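Local coordinates for regulator of Ty1 transposition protein 107 (Saccharomyces cerevisiae, PDB 3T7K), which binds phosphorylated histone H2A through its C-terminal tandem BRCT repeats during DNA damage repair, at residues E180-N185 against K213-R218; W229-E234 against V241-K246; I68-K73 against S235-N240. All blocks are in the same frame, centred on the assembly; numbering follows the deposited sequence.

Interaction 1: E180-N185 against K213-R218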
loop_
_atom_site.group_PDB
_atom_site.type_symbol
_atom_site.label_atom_id
_atom_site.label_comp_id
_atom_site.label_asym_id
_atom_site.label_seq_id
_atom_site.Cartn_x
_atom_site.Cartn_y
_atom_site.Cartn_z
ATOM N N GLU C 180 -24.453 -0.514 -31.275
ATOM C CA GLU C 180 -23.650 -1.663 -30.868
ATOM C C GLU C 180 -22.289 -1.257 -30.278
ATOM O O GLU C 180 -21.694 -2.013 -29.507
ATOM C CB GLU C 180 -23.483 -2.651 -32.026
ATOM C CG GLU C 180 -24.764 -3.419 -32.380
ATOM C CD GLU C 180 -25.632 -2.720 -33.429
ATOM O OE1 GLU C 180 -25.367 -1.539 -33.747
ATOM O OE2 GLU C 180 -26.578 -3.362 -33.948
ATOM N N ASP C 181 -21.811 -0.063 -30.629
ATOM C CA ASP C 181 -20.553 0.460 -30.078
ATOM C C ASP C 181 -20.680 0.926 -28.630
ATOM O O ASP C 181 -19.685 1.060 -27.928
ATOM C CB ASP C 181 -20.031 1.627 -30.922
ATOM C CG ASP C 181 -19.710 1.215 -32.347
ATOM O OD1 ASP C 181 -19.208 0.080 -32.532
ATOM O OD2 ASP C 181 -19.975 2.021 -33.276
ATOM N N ILE C 182 -21.901 1.196 -28.189
ATOM C CA ILE C 182 -22.103 1.708 -26.843
ATOM C C ILE C 182 -22.052 0.602 -25.813
ATOM O O ILE C 182 -22.800 -0.365 -25.897
ATOM C CB ILE C 182 -23.439 2.432 -26.727
ATOM C CG1 ILE C 182 -23.548 3.490 -27.827
ATOM C CG2 ILE C 182 -23.577 3.063 -25.353
ATOM C CD1 ILE C 182 -24.847 4.253 -27.788
ATOM N N ILE C 183 -21.169 0.747 -24.826
ATOM C CA ILE C 183 -21.092 -0.218 -23.737
ATOM C C ILE C 183 -21.957 0.203 -22.546
ATOM O O ILE C 183 -22.097 1.391 -22.258
ATOM C CB ILE C 183 -19.630 -0.458 -23.288
ATOM C CG1 ILE C 183 -19.096 0.724 -22.479
ATOM C CG2 ILE C 183 -18.744 -0.690 -24.510
ATOM C CD1 ILE C 183 -17.734 0.451 -21.835
ATOM N N PRO C 184 -22.559 -0.775 -21.861
ATOM C CA PRO C 184 -23.391 -0.490 -20.701
ATOM C C PRO C 184 -22.507 -0.272 -19.470
ATOM O O PRO C 184 -21.371 -0.744 -19.428
ATOM C CB PRO C 184 -24.196 -1.779 -20.544
ATOM C CG PRO C 184 -23.255 -2.835 -20.981
ATOM C CD PRO C 184 -22.401 -2.221 -22.078
ATOM N N ASN C 185 -23.024 0.451 -18.489
ATOM C CA ASN C 185 -22.321 0.622 -17.235
ATOM C C ASN C 185 -22.573 -0.581 -16.317
ATOM O O ASN C 185 -23.494 -0.572 -15.504
ATOM C CB ASN C 185 -22.782 1.905 -16.571
ATOM C CG ASN C 185 -22.236 2.058 -15.184
ATOM O OD1 ASN C 185 -21.077 1.738 -14.918
ATOM N ND2 ASN C 185 -23.080 2.524 -14.276
ATOM N N LYS C 213 -31.519 8.856 -29.113
ATOM C CA LYS C 213 -32.338 8.182 -30.130
ATOM C C LYS C 213 -31.905 6.730 -30.339
ATOM O O LYS C 213 -32.738 5.817 -30.344
ATOM C CB LYS C 213 -32.335 8.949 -31.439
ATOM C CG LYS C 213 -33.265 10.158 -31.445
ATOM C CD LYS C 213 -33.467 10.708 -32.862
ATOM N NZ LYS C 213 -32.334 11.721 -34.863
ATOM N N LEU C 214 -30.598 6.526 -30.483
ATOM C CA LEU C 214 -30.036 5.193 -30.658
ATOM C C LEU C 214 -30.458 4.290 -29.520
ATOM O O LEU C 214 -31.004 3.206 -29.739
ATOM C CB LEU C 214 -28.510 5.254 -30.703
ATOM C CG LEU C 214 -27.753 5.173 -32.026
ATOM C CD1 LEU C 214 -28.249 6.216 -33.017
ATOM C CD2 LEU C 214 -26.245 5.334 -31.764
ATOM N N ILE C 215 -30.201 4.730 -28.291
ATOM C CA ILE C 215 -30.490 3.900 -27.143
ATOM C C ILE C 215 -31.986 3.721 -26.969
ATOM O O ILE C 215 -32.468 2.649 -26.599
ATOM C CB ILE C 215 -29.898 4.504 -25.839
ATOM C CG1 ILE C 215 -28.366 4.489 -25.903
ATOM C CG2 ILE C 215 -30.428 3.732 -24.625
ATOM C CD1 ILE C 215 -27.665 5.367 -24.836
ATOM N N ASN C 216 -32.738 4.783 -27.211
ATOM C CA ASN C 216 -34.169 4.671 -27.016
ATOM C C ASN C 216 -34.839 3.787 -28.078
ATOM O O ASN C 216 -35.792 3.088 -27.777
ATOM C CB ASN C 216 -34.816 6.045 -26.779
ATOM C CG ASN C 216 -34.409 6.646 -25.399
ATOM O OD1 ASN C 216 -34.287 5.913 -24.406
ATOM N ND2 ASN C 216 -34.185 7.959 -25.349
ATOM N N ASP C 217 -34.283 3.751 -29.279
ATOM C CA ASP C 217 -34.708 2.780 -30.292
ATOM C C ASP C 217 -34.420 1.334 -29.907
ATOM O O ASP C 217 -35.233 0.453 -30.155
ATOM C CB ASP C 217 -34.015 3.051 -31.623
ATOM C CG ASP C 217 -34.630 4.214 -32.370
ATOM O OD1 ASP C 217 -35.682 4.705 -31.913
ATOM O OD2 ASP C 217 -34.069 4.625 -33.416
ATOM N N ARG C 218 -33.258 1.085 -29.311
ATOM C CA ARG C 218 -32.771 -0.288 -29.136
ATOM C C ARG C 218 -32.920 -0.859 -27.732
ATOM O O ARG C 218 -32.902 -2.078 -27.549
ATOM C CB ARG C 218 -31.316 -0.374 -29.595
ATOM C CG ARG C 218 -31.102 0.259 -30.958
ATOM C CD ARG C 218 -31.533 -0.689 -32.076
ATOM N NE ARG C 218 -30.594 -1.807 -32.104
ATOM C CZ ARG C 218 -29.530 -1.876 -32.900
ATOM N NH1 ARG C 218 -29.284 -0.906 -33.780
ATOM N NH2 ARG C 218 -28.728 -2.934 -32.830
#

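Interaction 2: W229-E234 against V241-K246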
loop_
_atom_site.group_PDB
_atom_site.type_symbol
_atom_site.label_atom_id
_atom_site.label_comp_id
_atom_site.label_asym_id
_atom_site.label_seq_id
_atom_site.Cartn_x
_atom_site.Cartn_y
_atom_site.Cartn_z
ATOM N N TRP C 229 -18.108 17.008 -19.406
ATOM C CA TRP C 229 -16.868 16.757 -18.675
ATOM C C TRP C 229 -16.902 17.484 -17.340
ATOM O O TRP C 229 -16.530 16.930 -16.310
ATOM C CB TRP C 229 -15.658 17.195 -19.515
ATOM C CG TRP C 229 -14.347 17.251 -18.761
ATOM C CD1 TRP C 229 -13.552 18.347 -18.591
ATOM C CD2 TRP C 229 -13.692 16.173 -18.070
ATOM N NE1 TRP C 229 -12.445 18.019 -17.847
ATOM C CE2 TRP C 229 -12.504 16.692 -17.516
ATOM C CE3 TRP C 229 -13.997 14.823 -17.870
ATOM C CZ2 TRP C 229 -11.615 15.908 -16.769
ATOM C CZ3 TRP C 229 -13.112 14.043 -17.123
ATOM C CH2 TRP C 229 -11.937 14.590 -16.587
ATOM N N ASN C 230 -17.383 18.719 -17.352
ATOM C CA ASN C 230 -17.430 19.525 -16.135
ATOM C C ASN C 230 -18.166 18.843 -14.993
ATOM O O ASN C 230 -17.971 19.186 -13.837
ATOM C CB ASN C 230 -18.093 20.872 -16.424
ATOM C CG ASN C 230 -17.216 22.039 -16.058
ATOM O OD1 ASN C 230 -17.066 22.371 -14.881
ATOM N ND2 ASN C 230 -16.631 22.678 -17.066
ATOM N N TRP C 231 -19.047 17.904 -15.319
ATOM C CA TRP C 231 -19.809 17.178 -14.302
ATOM C C TRP C 231 -18.860 16.269 -13.532
ATOM O O TRP C 231 -19.005 16.076 -12.313
ATOM C CB TRP C 231 -20.919 16.345 -14.976
ATOM C CG TRP C 231 -21.838 15.556 -14.073
ATOM C CD1 TRP C 231 -23.033 15.975 -13.532
ATOM C CD2 TRP C 231 -21.658 14.203 -13.638
ATOM N NE1 TRP C 231 -23.598 14.963 -12.797
ATOM C CE2 TRP C 231 -22.771 13.865 -12.845
ATOM C CE3 TRP C 231 -20.662 13.242 -13.843
ATOM C CZ2 TRP C 231 -22.913 12.612 -12.256
ATOM C CZ3 TRP C 231 -20.803 11.995 -13.254
ATOM C CH2 TRP C 231 -21.917 11.694 -12.471
ATOM N N CYS C 232 -17.894 15.709 -14.259
ATOM C CA CYS C 232 -16.888 14.831 -13.666
ATOM C C CYS C 232 -15.893 15.632 -12.845
ATOM O O CYS C 232 -15.422 15.163 -11.816
ATOM C CB CYS C 232 -16.118 14.083 -14.744
ATOM S SG CYS C 232 -17.166 13.051 -15.784
ATOM N N VAL C 233 -15.570 16.828 -13.320
ATOM C CA VAL C 233 -14.609 17.684 -12.648
ATOM C C VAL C 233 -15.161 18.177 -11.327
ATOM O O VAL C 233 -14.452 18.182 -10.333
ATOM C CB VAL C 233 -14.204 18.886 -13.517
ATOM C CG1 VAL C 233 -13.395 19.900 -12.699
ATOM C CG2 VAL C 233 -13.408 18.415 -14.712
ATOM N N GLU C 234 -16.428 18.580 -11.311
ATOM C CA GLU C 234 -17.057 18.999 -10.070
ATOM C C GLU C 234 -17.160 17.846 -9.078
ATOM O O GLU C 234 -16.944 18.045 -7.886
ATOM C CB GLU C 234 -18.445 19.603 -10.307
ATOM C CG GLU C 234 -18.412 20.979 -10.939
ATOM O OE1 GLU C 234 -17.750 22.176 -8.992
ATOM O OE2 GLU C 234 -16.558 22.450 -10.819
ATOM N N VAL C 241 -20.231 12.327 -6.123
ATOM C CA VAL C 241 -21.174 12.498 -7.223
ATOM C C VAL C 241 -22.518 12.888 -6.640
ATOM O O VAL C 241 -23.141 12.110 -5.923
ATOM C CB VAL C 241 -21.336 11.216 -8.047
ATOM C CG1 VAL C 241 -22.550 11.329 -8.953
ATOM C CG2 VAL C 241 -20.083 10.974 -8.864
ATOM N N ASP C 242 -22.965 14.102 -6.925
ATOM C CA ASP C 242 -24.269 14.530 -6.438
ATOM C C ASP C 242 -25.312 14.315 -7.532
ATOM O O ASP C 242 -25.341 15.043 -8.519
ATOM C CB ASP C 242 -24.218 15.998 -6.035
ATOM C CG ASP C 242 -25.570 16.541 -5.637
ATOM O OD1 ASP C 242 -26.450 15.745 -5.214
ATOM O OD2 ASP C 242 -25.747 17.774 -5.755
ATOM N N PHE C 243 -26.157 13.307 -7.354
ATOM C CA PHE C 243 -27.112 12.925 -8.379
ATOM C C PHE C 243 -28.355 13.803 -8.383
ATOM O O PHE C 243 -29.198 13.677 -9.269
ATOM C CB PHE C 243 -27.499 11.455 -8.244
ATOM C CG PHE C 243 -26.500 10.504 -8.860
ATOM C CD1 PHE C 243 -26.300 10.485 -10.233
ATOM C CD2 PHE C 243 -25.771 9.627 -8.065
ATOM C CE1 PHE C 243 -25.390 9.606 -10.807
ATOM C CE2 PHE C 243 -24.860 8.743 -8.624
ATOM C CZ PHE C 243 -24.674 8.727 -10.002
ATOM N N THR C 244 -28.467 14.692 -7.400
ATOM C CA THR C 244 -29.613 15.591 -7.332
ATOM C C THR C 244 -29.281 16.898 -8.040
ATOM O O THR C 244 -30.137 17.758 -8.197
ATOM C CB THR C 244 -30.042 15.905 -5.879
ATOM O OG1 THR C 244 -29.056 16.738 -5.261
ATOM C CG2 THR C 244 -30.220 14.632 -5.063
ATOM N N SER C 245 -28.025 17.036 -8.457
ATOM C CA SER C 245 -27.561 18.228 -9.141
ATOM C C SER C 245 -27.887 18.153 -10.627
ATOM O O SER C 245 -27.682 17.110 -11.250
ATOM C CB SER C 245 -26.054 18.373 -8.938
ATOM O OG SER C 245 -25.490 19.275 -9.875
ATOM N N LYS C 246 -28.409 19.239 -11.196
ATOM C CA LYS C 246 -28.737 19.261 -12.623
ATOM C C LYS C 246 -27.670 20.013 -13.390
ATOM O O LYS C 246 -27.672 20.036 -14.626
ATOM C CB LYS C 246 -30.131 19.858 -12.888
ATOM C CG LYS C 246 -31.263 19.001 -12.344
ATOM C CD LYS C 246 -30.941 17.513 -12.468
ATOM C CE LYS C 246 -31.899 16.650 -11.647
ATOM N NZ LYS C 246 -33.269 16.569 -12.226
HETATM O O HOH W 1 -25.992 15.153 -11.255
#

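Interaction 3: I68-K73 against S235-N240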
loop_
_atom_site.group_PDB
_atom_site.type_symbol
_atom_site.label_atom_id
_atom_site.label_comp_id
_atom_site.label_asym_id
_atom_site.label_seq_id
_atom_site.Cartn_x
_atom_site.Cartn_y
_atom_site.Cartn_z
ATOM N N ILE C 68 -6.427 25.666 -6.427
ATOM C CA ILE C 68 -7.181 24.587 -7.058
ATOM C C ILE C 68 -7.110 24.721 -8.576
ATOM O O ILE C 68 -7.496 25.746 -9.143
ATOM C CB ILE C 68 -8.644 24.547 -6.579
ATOM C CG1 ILE C 68 -8.696 24.242 -5.082
ATOM C CG2 ILE C 68 -9.429 23.491 -7.340
ATOM C CD1 ILE C 68 -10.102 24.117 -4.541
ATOM N N LEU C 69 -6.582 23.691 -9.229
ATOM C CA LEU C 69 -6.395 23.715 -10.678
ATOM C C LEU C 69 -7.021 22.511 -11.370
ATOM O O LEU C 69 -7.176 21.437 -10.775
ATOM C CB LEU C 69 -4.909 23.772 -11.030
ATOM C CG LEU C 69 -4.150 25.040 -10.653
ATOM C CD1 LEU C 69 -2.674 24.859 -10.957
ATOM C CD2 LEU C 69 -4.717 26.250 -11.388
ATOM N N ARG C 70 -7.362 22.693 -12.641
ATOM C CA ARG C 70 -7.979 21.633 -13.417
ATOM C C ARG C 70 -6.947 20.854 -14.220
ATOM O O ARG C 70 -7.278 20.264 -15.245
ATOM C CB ARG C 70 -9.040 22.219 -14.355
ATOM C CG ARG C 70 -10.178 22.916 -13.617
ATOM C CD ARG C 70 -11.106 23.637 -14.571
ATOM N NE ARG C 70 -12.494 23.496 -14.153
ATOM C CZ ARG C 70 -13.395 22.779 -14.813
ATOM N NH1 ARG C 70 -13.054 22.148 -15.932
ATOM N NH2 ARG C 70 -14.633 22.695 -14.353
ATOM N N THR C 71 -5.694 20.852 -13.773
ATOM C CA THR C 71 -4.685 20.070 -14.469
ATOM C C THR C 71 -4.925 18.610 -14.197
ATOM O O THR C 71 -5.529 18.268 -13.193
ATOM C CB THR C 71 -3.265 20.381 -13.961
ATOM O OG1 THR C 71 -3.269 20.368 -12.520
ATOM C CG2 THR C 71 -2.794 21.728 -14.485
ATOM N N GLU C 72 -4.432 17.747 -15.073
ATOM C CA GLU C 72 -4.437 16.313 -14.813
ATOM C C GLU C 72 -3.837 15.987 -13.441
ATOM O O GLU C 72 -4.366 15.165 -12.690
ATOM C CB GLU C 72 -3.648 15.585 -15.900
ATOM C CG GLU C 72 -3.525 14.088 -15.679
ATOM C CD GLU C 72 -2.729 13.409 -16.776
ATOM O OE1 GLU C 72 -2.113 14.132 -17.587
ATOM O OE2 GLU C 72 -2.716 12.158 -16.839
ATOM N N LYS C 73 -2.733 16.646 -13.111
ATOM C CA LYS C 73 -2.039 16.370 -11.853
ATOM C C LYS C 73 -2.875 16.718 -10.638
ATOM O O LYS C 73 -2.990 15.911 -9.709
ATOM C CB LYS C 73 -0.705 17.107 -11.799
ATOM C CG LYS C 73 0.443 16.315 -12.370
ATOM C CD LYS C 73 1.713 17.150 -12.340
ATOM C CE LYS C 73 2.929 16.312 -12.651
ATOM N NZ LYS C 73 4.088 17.188 -12.973
ATOM N N SER C 235 -17.505 16.650 -9.561
ATOM C CA SER C 235 -17.571 15.484 -8.684
ATOM C C SER C 235 -16.196 15.218 -8.042
ATOM O O SER C 235 -16.117 14.886 -6.872
ATOM C CB SER C 235 -18.026 14.244 -9.447
ATOM O OG SER C 235 -19.264 14.468 -10.099
ATOM N N ILE C 236 -15.129 15.368 -8.819
ATOM C CA ILE C 236 -13.794 15.095 -8.313
ATOM C C ILE C 236 -13.396 16.131 -7.263
ATOM O O ILE C 236 -12.916 15.771 -6.201
ATOM C CB ILE C 236 -12.767 15.019 -9.443
ATOM C CG1 ILE C 236 -13.037 13.782 -10.297
ATOM C CG2 ILE C 236 -11.340 14.953 -8.880
ATOM C CD1 ILE C 236 -12.378 13.833 -11.658
ATOM N N PHE C 237 -13.632 17.408 -7.549
ATOM C CA PHE C 237 -13.332 18.481 -6.596
ATOM C C PHE C 237 -14.087 18.333 -5.292
ATOM O O PHE C 237 -13.619 18.781 -4.256
ATOM C CB PHE C 237 -13.661 19.850 -7.182
ATOM C CG PHE C 237 -12.693 20.305 -8.207
ATOM C CD1 PHE C 237 -11.441 19.731 -8.286
ATOM C CD2 PHE C 237 -13.034 21.302 -9.106
ATOM C CE1 PHE C 237 -10.536 20.145 -9.237
ATOM C CE2 PHE C 237 -12.141 21.720 -10.060
ATOM C CZ PHE C 237 -10.885 21.141 -10.125
ATOM N N HIS C 238 -15.274 17.732 -5.354
ATOM C CA HIS C 238 -16.078 17.493 -4.163
ATOM C C HIS C 238 -15.888 16.075 -3.637
ATOM O O HIS C 238 -16.468 15.709 -2.615
ATOM C CB HIS C 238 -17.563 17.697 -4.482
ATOM C CG HIS C 238 -17.941 19.122 -4.740
ATOM N ND1 HIS C 238 -18.908 19.483 -5.652
ATOM C CD2 HIS C 238 -17.490 20.277 -4.192
ATOM C CE1 HIS C 238 -19.029 20.798 -5.668
ATOM N NE2 HIS C 238 -18.184 21.304 -4.786
ATOM N N LEU C 239 -15.103 15.268 -4.348
ATOM C CA LEU C 239 -15.041 13.830 -4.081
ATOM C C LEU C 239 -16.423 13.239 -3.776
ATOM O O LEU C 239 -16.575 12.365 -2.919
ATOM C CB LEU C 239 -14.049 13.516 -2.960
ATOM C CG LEU C 239 -12.601 13.676 -3.427
ATOM C CD1 LEU C 239 -11.612 13.203 -2.357
ATOM C CD2 LEU C 239 -12.412 12.899 -4.703
ATOM N N ASN C 240 -17.432 13.715 -4.501
ATOM C CA ASN C 240 -18.773 13.174 -4.362
ATOM C C ASN C 240 -19.563 13.374 -5.656
ATOM O O ASN C 240 -19.538 14.457 -6.243
ATOM C CB ASN C 240 -19.497 13.865 -3.218
ATOM C CG ASN C 240 -20.909 13.344 -3.027
ATOM O OD1 ASN C 240 -21.108 12.156 -2.776
ATOM N ND2 ASN C 240 -21.897 14.235 -3.128
#

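Interaction 1: E180-N185 against K213-R218
Glu-180 and Arg-218 form the polar half of this contact, a salt bridge in which NH2 of Arg-218 donates to OE2 of Glu-180. The modelled separation of these two atoms, 2.5 Å, is very short, and its exact value is doubtful for two exposed side chains. The carboxylate oxygen lies at the guanidinium edge, near its plane, yet the two flat groups are turned 72° apart, and the pairing is between one oxygen and one nitrogen. A bend in the glutamate chain at chi2 (90°) brings the carboxylate across to the arginine, while OE1 bonds to the hydroxyl of Thr-178, which gives the group a second hold. Arg-218, at the end of helix 205-218, bends at chi2 and chi3 and also touches Phe-179.

The apolar half lies deeper. CD1 of Ile-182 approaches CG1 of Ile-215 at 4.0 Å, the two chains crossing at about a right angle, and the same methyl reaches CD2 of Leu-214 more loosely at 4.4 Å. Both isoleucines also rest on Tyr-198, and Ile-215 continues onto Leu-200 and Ile-224.

The contact belongs to the alpha/beta fold of the second BRCT domain, where the end of the helix preceding strand 224-227 packs beside the connection between strands 168-172 and 198-201, with apolar side chains inside and a salt bridge at the surface.

Interaction 2: W229-E234 against V241-K246
The indole of Trp-231 points its six-membered ring at Val-241, whose CG1 lies 3.6 Å from both CZ2 and CH2 of that tryptophan, an approach neither squarely over the face nor at the edge; the two side chains cross at about a right angle. With CG anti to the backbone N (chi1 -178°), the ring extends from helix 229-237 to the following loop. Phe-243 comes to the indole edge, its CE1 standing 4.2 Å from CZ2 of Trp-231. The valine methyl is shared between the rings: CG1 also sits over the centre of the Phe-243 ring, 3.4 Å above that plane.

One water completes the contact. In the indole plane, it accepts from NE1 of Trp-231 (2.9 Å) and donates to the carbonyl oxygens of Asp-242 and Ser-245. A phenylalanine in place of this tryptophan would probably leave the water without its indole donor and open a gap against Val-241.

The loop contains a type I turn from Asp-242 to Ser-245 and an Asx turn, in which OD1 of Asp-242 accepts from N of Thr-244, and additionally from its OG1. Phe-136 packs on both Trp-231 and Val-241. This is the helix-to-strand return of the second BRCT domain, leading into strand 249-253.

Interaction 3: I68-K73 against S235-N240
Phe-237 places its ring against Ile-68, Leu-69 and Arg-70. Its CB leaves helix 229-237 in the direction of segment 68-73, and with CG anti to the carbonyl carbon (chi1 -74°) the ring extends away from its own helix. Further out, CE1 comes under the CG2 methyl of Ile-68 at 4.0 Å and also lies 3.9 Å from the carbonyl oxygen of Leu-69. The methyl covers one face of the ring, 17° off the ring normal and 4.1 Å from the centroid, a CH-pi contact displaced toward the rim. At the tip, CZ of Phe-237 makes three contacts: CG2 of Ile-68 above, and at the ring edge both the Leu-69 O (3.8 Å) and CG of Arg-70 (4.0 Å). Past CG, the arginine chain runs by the CE2 side, where its guanidinium is turned almost perpendicular to the ring, 83° apart.

Phe-237 also packs on Leu-75 of helix 72-77. Just beyond it, a Schellman motif at Leu-239 closes the helix: Asn-240 N bonds back to Ser-235 O, and Leu-239 N to Ile-236 O. On the other side, Thr-71 caps helix 72-77, its hydroxyl accepting from the backbone N of Phe-74.

Segment 68-73 also binds the peptide. The backbone N of Arg-70 bonds to an acidic side chain of the ligand, and NZ of Lys-73 to its modified side chain, presumably the phosphorylated residue. A phenylalanine from the last helix of the second BRCT domain, packed against the first domain beside the phosphopeptide site, is consistent with the inter-domain interface of tandem BRCT repeats.

In the fold
Interactions 2 and 3 share helix 229-237 and lie side by side, their centres 11 Å apart. Arg-70 of interaction 3 packs on Val-233 and makes a weak bond to Asn-230, while CG2 of Val-241 lies 3.8 Å from OG of Ser-235. One helix therefore holds its own return loop through interaction 2 and faces the other BRCT domain through interaction 3. The bound peptide runs past this region: it bonds to segment 68-73, and Trp-229 packs on one of its apolar side chains. Interaction 1 belongs to the far end of the second domain, centred about 22 Å from interaction 2 and 29 Å from interaction 3, touching neither.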